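Local coordinates for protein copper-containing nitrite reductase (Thermus scotoductus, PDB 6HBE) that probably reduces nitrite to nitric oxide with electrons from a cytochrome c, working as a copper-containing homotrimer, at residues C[55-60]-C[134-139]. Residues are numbered along the deposited sequence; the frame is centred on the assembly and turned at random.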
loop_
_atom_site.group_PDB
_atom_site.type_symbol
_atom_site.label_atom_id
_atom_site.label_comp_id
_atom_site.label_asym_id
_atom_site.label_seq_id
_atom_site.Cartn_x
_atom_site.Cartn_y
_atom_site.Cartn_z
ATOM N N LEU C 55 26.671 12.827 -2.157
ATOM C CA LEU C 55 28.090 12.456 -2.161
ATOM C C LEU C 55 28.398 11.598 -3.358
ATOM O O LEU C 55 27.647 10.666 -3.649
ATOM C CB LEU C 55 28.439 11.683 -0.877
ATOM C CG LEU C 55 27.751 12.126 0.416
ATOM C CD1 LEU C 55 28.189 11.242 1.598
ATOM C CD2 LEU C 55 27.974 13.597 0.731
ATOM N N VAL C 56 29.472 11.910 -4.091
ATOM C CA VAL C 56 29.875 11.122 -5.253
ATOM C C VAL C 56 31.358 10.781 -5.134
ATOM O O VAL C 56 32.189 11.681 -4.962
ATOM C CB VAL C 56 29.647 11.894 -6.577
ATOM C CG1 VAL C 56 30.103 11.065 -7.773
ATOM C CG2 VAL C 56 28.183 12.288 -6.719
ATOM N N VAL C 57 31.673 9.494 -5.237
ATOM C CA VAL C 57 33.038 8.986 -5.203
ATOM C C VAL C 57 33.234 7.981 -6.314
ATOM O O VAL C 57 32.278 7.635 -7.033
ATOM C CB VAL C 57 33.401 8.360 -3.829
ATOM C CG1 VAL C 57 33.074 9.331 -2.695
ATOM C CG2 VAL C 57 32.701 7.013 -3.615
ATOM N N GLU C 58 34.485 7.545 -6.480
ATOM C CA GLU C 58 34.846 6.499 -7.434
ATOM C C GLU C 58 35.032 5.171 -6.709
ATOM O O GLU C 58 35.424 5.160 -5.532
ATOM C CB GLU C 58 36.149 6.858 -8.189
ATOM C CG GLU C 58 36.121 8.208 -8.914
ATOM C CD GLU C 58 35.155 8.284 -10.105
ATOM O OE1 GLU C 58 34.371 9.261 -10.206
ATOM O OE2 GLU C 58 35.172 7.385 -10.969
ATOM N N GLU C 59 34.758 4.069 -7.420
ATOM C CA GLU C 59 34.995 2.710 -6.932
ATOM C C GLU C 59 36.462 2.527 -6.473
ATOM O O GLU C 59 37.405 2.890 -7.198
ATOM C CB GLU C 59 34.647 1.674 -7.991
ATOM C CG GLU C 59 34.840 0.211 -7.545
ATOM C CD GLU C 59 34.458 -0.823 -8.587
ATOM O OE1 GLU C 59 33.968 -0.459 -9.680
ATOM O OE2 GLU C 59 34.661 -2.023 -8.314
ATOM N N GLY C 60 36.636 1.979 -5.278
ATOM C CA GLY C 60 37.972 1.827 -4.681
ATOM C C GLY C 60 38.456 3.007 -3.843
ATOM O O GLY C 60 39.469 2.872 -3.164
ATOM N N ILE C 134 24.533 8.508 -1.853
ATOM C CA ILE C 134 25.960 8.399 -2.159
ATOM C C ILE C 134 26.099 7.505 -3.373
ATOM O O ILE C 134 25.539 6.393 -3.401
ATOM C CB ILE C 134 26.882 7.933 -0.978
ATOM C CG1 ILE C 134 28.339 7.709 -1.473
ATOM C CG2 ILE C 134 26.386 6.662 -0.320
ATOM C CD1 ILE C 134 29.362 7.607 -0.364
ATOM N N VAL C 135 26.790 8.031 -4.390
ATOM C CA VAL C 135 27.079 7.341 -5.634
ATOM C C VAL C 135 28.538 6.887 -5.672
ATOM O O VAL C 135 29.453 7.689 -5.375
ATOM C CB VAL C 135 26.851 8.251 -6.872
ATOM C CG1 VAL C 135 27.161 7.516 -8.164
ATOM C CG2 VAL C 135 25.418 8.782 -6.900
ATOM N N VAL C 136 28.726 5.637 -6.070
ATOM C CA VAL C 136 30.038 5.009 -6.308
ATOM C C VAL C 136 30.149 4.662 -7.785
ATOM O O VAL C 136 29.568 3.694 -8.262
ATOM C CB VAL C 136 30.254 3.750 -5.420
ATOM C CG1 VAL C 136 31.653 3.163 -5.626
ATOM C CG2 VAL C 136 30.054 4.077 -3.955
ATOM N N GLU C 137 30.891 5.483 -8.530
ATOM C CA GLU C 137 31.022 5.306 -9.986
ATOM C C GLU C 137 31.917 4.112 -10.292
ATOM O O GLU C 137 33.044 4.075 -9.786
ATOM C CB GLU C 137 31.737 6.507 -10.631
ATOM C CG GLU C 137 30.880 7.568 -11.245
ATOM C CD GLU C 137 29.822 7.102 -12.262
ATOM O OE1 GLU C 137 28.708 7.538 -12.050
ATOM O OE2 GLU C 137 30.066 6.406 -13.273
ATOM N N PRO C 138 31.458 3.176 -11.150
ATOM C CA PRO C 138 32.233 1.965 -11.409
ATOM C C PRO C 138 33.480 2.202 -12.258
ATOM O O PRO C 138 33.509 3.124 -13.083
ATOM C CB PRO C 138 31.268 1.089 -12.199
ATOM C CG PRO C 138 30.359 2.056 -12.890
ATOM C CD PRO C 138 30.193 3.186 -11.920
ATOM N N LYS C 139 34.481 1.344 -12.065
ATOM C CA LYS C 139 35.648 1.335 -12.923
ATOM C C LYS C 139 35.244 0.807 -14.292
ATOM O O LYS C 139 35.654 1.358 -15.284
ATOM C CB LYS C 139 36.773 0.463 -12.349
ATOM C CG LYS C 139 37.348 0.972 -11.031
ATOM C CD LYS C 139 38.880 0.995 -11.020
ATOM C CE LYS C 139 39.416 1.470 -9.673
ATOM N NZ LYS C 139 39.311 0.420 -8.615
HETATM O O HOH W 1 35.391 4.798 -11.245
#
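In the first cupredoxin domain of this nitrite reductase, edge strand 55-58 pairs in parallel with strand 131-137, whose other neighbour is strand 109-114, the one that carries the copper ligand His114. The backbone ladder runs from Val135 N to Leu55 O, Val57 N to Val135 O (2.9 Å), Glu137 N to Val57 O and Glu59 N to Glu137 O. Toward the sandwich interior, CB of Leu55 rests against CG1 of Ile134 at 4.0 Å, and Val57 meets Val136 methyl to methyl through their CG2 atoms; Phe24 of strand 21-36, in the facing sheet, covers Leu55 and Val57, and Phe111 of the adjoining strand lies against Ile134 and Val136. Val136 CG1, set opposite the backbone N, reaches past the strand end to Glu59 CA at 3.6 Å. Val56, Val135, Glu58 and Glu137 share the other face. There the two glutamates lie side by side, Glu58 OE2 touching Glu137 CB, while Glu137 OE1 turns off to a hydrogen bond with Tyr203 OH. A water bridges Glu58 OE2 (2.6 Å) and Glu137 O, the carbonyl that also accepts from Glu59 N. Beyond the strands, Glu59 stretches out fully extended (chi1 -179°) across the side chain of Lys139. The Lys139 N-H runs nearly straight (169°) to the anti side of Glu59 OE1, 3.0 Å away and 30° out of the carboxylate plane. With an alanine here, the amide of Lys139 would probably lose its carboxylate acceptor, and the chain at Pro138 and Lys139 would be less firmly tied to the 55-60 segment. Lys139 NZ adds a weak bond to Glu59 O at 3.4 Å.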